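Long-range contacts in cobalamin (Vitamin B12) biosynthesis CbiX protein (Marinobacter aquaeolei, PDB 3LYH), which probably acts as a metal-binding lyase of the CbiX chelatase family, with a putative role in cobalamin (vitamin B12) biosynthesis: residues Q4-I9 against Q64-P69; L10-S15 against I40-L45. All coordinates share one frame; numbering follows the deposited sequence. Where two conformers were deposited one is given.

Contact 1: Q4-I9 against Q64-P69; sequences QPHQII and QFTVVP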
loop_
_atom_site.group_PDB
_atom_site.type_symbol
_atom_site.label_atom_id
_atom_site.label_comp_id
_atom_site.label_asym_id
_atom_site.label_seq_id
_atom_site.Cartn_x
_atom_site.Cartn_y
_atom_site.Cartn_z
ATOM N N GLN B 4 -9.553 11.507 23.559
ATOM C CA GLN B 4 -9.814 12.695 24.418
ATOM C C GLN B 4 -8.507 13.339 24.924
ATOM O O GLN B 4 -8.130 13.133 26.093
ATOM C CB GLN B 4 -10.733 12.311 25.590
ATOM N N PRO B 5 -7.762 14.051 24.033
ATOM C CA PRO B 5 -7.714 13.989 22.554
ATOM C C PRO B 5 -6.666 12.961 22.126
ATOM O O PRO B 5 -5.604 12.871 22.752
ATOM C CB PRO B 5 -7.242 15.385 22.144
ATOM C CG PRO B 5 -6.379 15.817 23.266
ATOM C CD PRO B 5 -6.954 15.182 24.537
ATOM N N HIS B 6 -6.976 12.215 21.070
ATOM C CA HIS B 6 -6.196 11.059 20.671
ATOM C C HIS B 6 -5.532 11.329 19.329
ATOM O O HIS B 6 -6.202 11.586 18.298
ATOM C CB HIS B 6 -7.100 9.854 20.582
ATOM C CG HIS B 6 -6.366 8.562 20.594
ATOM N ND1 HIS B 6 -6.195 7.825 21.749
ATOM C CD2 HIS B 6 -5.729 7.886 19.610
ATOM C CE1 HIS B 6 -5.491 6.743 21.465
ATOM N NE2 HIS B 6 -5.215 6.750 20.172
ATOM N N GLN B 7 -4.205 11.293 19.337
ATOM C CA GLN B 7 -3.437 11.633 18.131
ATOM C C GLN B 7 -3.291 10.400 17.291
ATOM O O GLN B 7 -2.861 9.378 17.794
ATOM C CB GLN B 7 -2.042 12.134 18.503
ATOM C CG GLN B 7 -1.121 12.436 17.303
ATOM C CD GLN B 7 -1.444 13.736 16.547
ATOM O OE1 GLN B 7 -1.323 13.800 15.299
ATOM N NE2 GLN B 7 -1.801 14.775 17.285
ATOM N N ILE B 8 -3.633 10.497 16.015
ATOM C CA ILE B 8 -3.328 9.460 15.044
ATOM C C ILE B 8 -2.025 9.843 14.339
ATOM O O ILE B 8 -1.845 10.966 13.889
ATOM C CB ILE B 8 -4.445 9.339 13.993
ATOM C CG1 ILE B 8 -5.720 8.760 14.616
ATOM C CG2 ILE B 8 -3.984 8.508 12.775
ATOM C CD1 ILE B 8 -5.640 7.207 14.821
ATOM N N ILE B 9 -1.111 8.885 14.265
ATOM C CA ILE B 9 0.109 8.995 13.482
ATOM C C ILE B 9 0.029 7.957 12.378
ATOM O O ILE B 9 0.009 6.744 12.665
ATOM C CB ILE B 9 1.382 8.780 14.327
ATOM C CG1 ILE B 9 1.397 9.793 15.447
ATOM C CG2 ILE B 9 2.642 8.998 13.453
ATOM C CD1 ILE B 9 2.566 9.664 16.447
ATOM N N GLN B 64 -2.040 10.488 24.380
ATOM C CA GLN B 64 -2.522 9.180 23.888
ATOM C C GLN B 64 -2.405 9.201 22.363
ATOM O O GLN B 64 -2.856 10.152 21.701
ATOM C CB GLN B 64 -3.986 8.931 24.267
ATOM C CG GLN B 64 -4.259 8.832 25.783
ATOM C CD GLN B 64 -3.766 7.547 26.405
ATOM O OE1 GLN B 64 -3.631 6.521 25.726
ATOM N NE2 GLN B 64 -3.501 7.590 27.718
ATOM N N PHE B 65 -1.762 8.165 21.823
ATOM C CA PHE B 65 -1.469 8.061 20.403
ATOM C C PHE B 65 -1.874 6.696 19.895
ATOM O O PHE B 65 -1.859 5.732 20.654
ATOM C CB PHE B 65 0.044 8.237 20.149
ATOM C CG PHE B 65 0.568 9.580 20.558
ATOM C CD1 PHE B 65 0.835 9.851 21.903
ATOM C CD2 PHE B 65 0.889 10.551 19.615
ATOM C CE1 PHE B 65 1.312 11.121 22.298
ATOM C CE2 PHE B 65 1.373 11.793 19.977
ATOM C CZ PHE B 65 1.606 12.088 21.332
ATOM N N THR B 66 -2.198 6.630 18.611
ATOM C CA THR B 66 -2.333 5.367 17.885
ATOM C C THR B 66 -1.554 5.534 16.585
ATOM O O THR B 66 -1.796 6.473 15.841
ATOM C CB THR B 66 -3.788 4.971 17.611
ATOM O OG1 THR B 66 -4.454 4.797 18.882
ATOM C CG2 THR B 66 -3.894 3.676 16.780
ATOM N N VAL B 67 -0.586 4.648 16.399
ATOM C CA VAL B 67 0.185 4.513 15.145
ATOM C C VAL B 67 -0.527 3.569 14.227
ATOM O O VAL B 67 -0.770 2.401 14.589
ATOM C CB VAL B 67 1.614 4.033 15.432
ATOM C CG1 VAL B 67 2.382 3.773 14.141
ATOM C CG2 VAL B 67 2.383 5.087 16.283
ATOM N N VAL B 68 -0.888 4.088 13.056
ATOM C CA VAL B 68 -1.545 3.312 11.969
ATOM C C VAL B 68 -0.478 3.158 10.850
ATOM O O VAL B 68 -0.187 4.135 10.130
ATOM C CB VAL B 68 -2.781 4.011 11.393
ATOM C CG1 VAL B 68 -3.422 3.165 10.284
ATOM C CG2 VAL B 68 -3.824 4.300 12.484
ATOM N N PRO B 69 0.106 1.935 10.722
ATOM C CA PRO B 69 1.118 1.749 9.668
ATOM C C PRO B 69 0.552 1.828 8.261
ATOM O O PRO B 69 -0.374 1.100 7.915
ATOM C CB PRO B 69 1.720 0.384 9.977
ATOM C CG PRO B 69 1.367 0.091 11.370
ATOM C CD PRO B 69 0.008 0.735 11.549
#
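His6 reaches across to Thr66 through its imidazole edge: NE2 hydrogen-bonds to Thr66 OG1, and either atom could be the donor; the 2.5 Å between them is very short as modelled, and the exact length is doubtful. The ring extends this far because CG stands anti to the backbone N (chi1 -162°), and Thr66 CB sits in the ring plane at the same edge. One face of the imidazole lies over the neighbouring backbone, with Gln64 O over its centre, 4.0 Å above the ring plane, and Phe65 N displaced toward the rim, while ND1 rests against Gln64 CB at 3.5 Å. Next to this side-chain pair the backbones run parallel. Gln7 N donates to Gln64 O, and Gln7 O accepts from Thr66 N at 2.9 Å; two residues on, Ile9 N donates to Thr66 O, and Val68 N closes on Ile9 O at 2.8 Å. These are two inner strands of the four-stranded parallel sheet, its order 38-42, 6-12, 64-69, 96-99, with the segment axes 4.7 Å apart and inclined by 23°. On the sheet face carrying Gln7, Ile9, Phe65 and Val67, the Phe65 ring meets the aliphatic part of Gln7, CD2 being 3.5 Å from Gln7 CB, and Ile9 CD1 approaches the same Phe65 CD2 obliquely at 3.7 Å. Helix 50-59 packs on this side, where Ala57 touches both Gln7 and Phe65 and Ile53 touches Ile9. The other face holds His6, Ile8, Gln64 and Thr66; there the Ile8 and Thr66 side chains run alongside each other in the same direction, and Ile8 CD1 touches Val68 CG2. The second subunit packs against this face: Ser124 OG of that subunit hydrogen-bonds to Thr66 OG1, a second partner, and its Leu121 packs on Ile8.

Contact 2: L10-S15 against I40-L45; sequences LLAHGS and IAYMEL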
loop_
_atom_site.group_PDB
_atom_site.type_symbol
_atom_site.label_atom_id
_atom_site.label_comp_id
_atom_site.label_asym_id
_atom_site.label_seq_id
_atom_site.Cartn_x
_atom_site.Cartn_y
_atom_site.Cartn_z
ATOM N N LEU B 10 -0.011 8.424 11.137
ATOM C CA LEU B 10 0.064 7.553 9.948
ATOM C C LEU B 10 1.518 7.341 9.681
ATOM O O LEU B 10 2.222 8.308 9.413
ATOM C CB LEU B 10 -0.633 8.139 8.733
ATOM C CG LEU B 10 -2.102 8.479 8.897
ATOM C CD1 LEU B 10 -2.740 9.075 7.635
ATOM C CD2 LEU B 10 -2.895 7.328 9.400
ATOM N N LEU B 11 1.985 6.095 9.778
ATOM C CA LEU B 11 3.424 5.806 9.734
ATOM C C LEU B 11 3.825 5.171 8.429
ATOM O O LEU B 11 3.366 4.091 8.113
ATOM C CB LEU B 11 3.884 4.929 10.895
ATOM C CG LEU B 11 5.404 4.739 11.028
ATOM C CD1 LEU B 11 6.050 6.030 11.355
ATOM C CD2 LEU B 11 5.715 3.672 12.111
ATOM N N ALA B 12 4.740 5.869 7.713
ATOM C CA ALA B 12 5.272 5.376 6.403
ATOM C C ALA B 12 6.790 5.096 6.504
ATOM O O ALA B 12 7.442 5.636 7.381
ATOM C CB ALA B 12 4.994 6.452 5.287
ATOM N N HIS B 13 7.378 4.284 5.618
ATOM C CA HIS B 13 8.854 4.439 5.337
ATOM C C HIS B 13 9.144 5.729 4.627
ATOM O O HIS B 13 8.409 6.103 3.707
ATOM C CB HIS B 13 9.373 3.334 4.407
ATOM C CG HIS B 13 9.768 2.087 5.101
ATOM N ND1 HIS B 13 10.570 2.085 6.223
ATOM C CD2 HIS B 13 9.477 0.789 4.839
ATOM C CE1 HIS B 13 10.729 0.841 6.642
ATOM N NE2 HIS B 13 10.075 0.037 5.820
ATOM N N GLY B 14 10.253 6.374 4.978
ATOM C CA GLY B 14 10.717 7.580 4.293
ATOM C C GLY B 14 11.729 7.246 3.213
ATOM O O GLY B 14 12.120 6.101 3.026
ATOM N N SER B 15 12.181 8.282 2.539
ATOM C CA SER B 15 13.074 8.121 1.423
ATOM C C SER B 15 13.564 9.497 1.141
ATOM O O SER B 15 12.894 10.489 1.472
ATOM C CB SER B 15 12.318 7.537 0.223
ATOM O OG SER B 15 13.189 7.376 -0.894
ATOM N N ILE B 40 1.044 12.552 9.359
ATOM C CA ILE B 40 1.942 11.515 8.807
ATOM C C ILE B 40 3.314 11.665 9.460
ATOM O O ILE B 40 3.734 12.786 9.799
ATOM C CB ILE B 40 2.110 11.590 7.256
ATOM C CG1 ILE B 40 2.829 10.359 6.738
ATOM C CG2 ILE B 40 2.799 12.933 6.798
ATOM C CD1 ILE B 40 2.752 10.147 5.255
ATOM N N ALA B 41 3.969 10.523 9.679
ATOM C CA ALA B 41 5.352 10.501 10.130
ATOM C C ALA B 41 6.064 9.392 9.367
ATOM O O ALA B 41 5.440 8.440 8.862
ATOM C CB ALA B 41 5.473 10.290 11.657
ATOM N N TYR B 42 7.384 9.549 9.266
ATOM C CA TYR B 42 8.234 8.635 8.545
ATOM C C TYR B 42 9.211 7.939 9.519
ATOM O O TYR B 42 9.810 8.566 10.377
ATOM C CB TYR B 42 9.044 9.393 7.495
ATOM C CG TYR B 42 8.179 10.013 6.425
ATOM C CD1 TYR B 42 7.687 9.230 5.407
ATOM C CD2 TYR B 42 7.892 11.377 6.424
ATOM C CE1 TYR B 42 6.886 9.786 4.409
ATOM C CE2 TYR B 42 7.095 11.951 5.421
ATOM C CZ TYR B 42 6.609 11.136 4.425
ATOM O OH TYR B 42 5.833 11.652 3.428
HETATM N N MSE B 43 9.329 6.639 9.349
HETATM C CA MSE B 43 10.191 5.782 10.172
HETATM C C MSE B 43 11.668 6.218 10.075
HETATM O O MSE B 43 12.387 6.177 11.057
HETATM C CB MSE B 43 9.991 4.317 9.741
HETATM C CG MSE B 43 10.469 3.207 10.713
HETATM SE SE MSE B 43 9.882 1.462 10.089
HETATM C CE MSE B 43 8.343 2.222 9.350
ATOM N N GLU B 44 12.087 6.652 8.880
ATOM C CA GLU B 44 13.434 7.135 8.659
ATOM C C GLU B 44 13.554 7.975 7.413
ATOM O O GLU B 44 12.630 8.024 6.613
ATOM C CB GLU B 44 14.378 5.950 8.485
ATOM C CG GLU B 44 14.128 5.137 7.222
ATOM C CD GLU B 44 12.976 4.212 7.379
ATOM O OE1 GLU B 44 13.085 3.373 8.275
ATOM O OE2 GLU B 44 11.955 4.341 6.644
ATOM N N LEU B 45 14.732 8.573 7.221
ATOM C CA LEU B 45 15.152 9.277 5.986
ATOM C C LEU B 45 14.372 10.535 5.547
ATOM O O LEU B 45 14.809 11.250 4.627
ATOM C CB LEU B 45 15.232 8.310 4.808
ATOM C CG LEU B 45 16.135 7.090 4.988
ATOM C CD1 LEU B 45 15.878 6.086 3.852
ATOM C CD2 LEU B 45 17.592 7.471 5.068
#
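Glu44 OE2 gathers two N-H groups from the chain that follows strand 6-12. His13 ND1 donates to it at 2.7 Å from the syn side and Gly14 N at 3.1 Å from the anti side, each from somewhat outside the carboxylate plane; the imidazole and carboxylate planes are turned 41° apart. Glu44 curls back to receive them because CG lies between its backbone N and carbonyl carbon (chi1 67°) and the chain bends again at chi2. Gly14 CA also comes within 3.0 Å of Glu44 O in a CA-H...O contact, a tight fit of one backbone on the other. Ahead of these loop residues the strands pair in parallel: Ala41 N donates to Leu10 O, Ala12 N to Ala41 O, and Met43 N to Ala12 O at 2.9 Å. Met43 is selenomethionine, modelled in two conformers; in one, SE lies obliquely to the His13 ring, 3.6 Å from His13 CE1. This is the first beta-alpha-beta unit, linked by helix 18-34. Tyr42 CD1 packs 3.9 Å from Ala12 CB and 3.6 Å from Gly14 CA, its OH hydrogen-bonded to Glu25 OE2. Leu11 CD1 lies on Ala41 CB at the other face. Engaged through ND1 and paired edge-to-face with Phe71, the His13 ring has its rotation restrained, and a single carboxylate oxygen joins the two loops where strand pairing ends.

How the contacts relate
From the N terminus, residues 4-9 lead into strand 6-12, and 10-15 finish it and enter the following loop, so the two contacts use successive parts of one strand. The chain then passes through helix 18-34 and returns at 40-45, where contact 2 closes the shorter loop. After helix 50-59 it comes back at 64-69, and contact 1 closes the longer loop, within which contact 2 is nested. Strand 6-12 therefore lies between strands 38-42 and 64-69. The contacts meet directly: Val68 O and Leu11 N, 2.9 Å apart, probably hydrogen-bond, and Ile9 CG2 packs on Ala41 CB from the neighbouring strand.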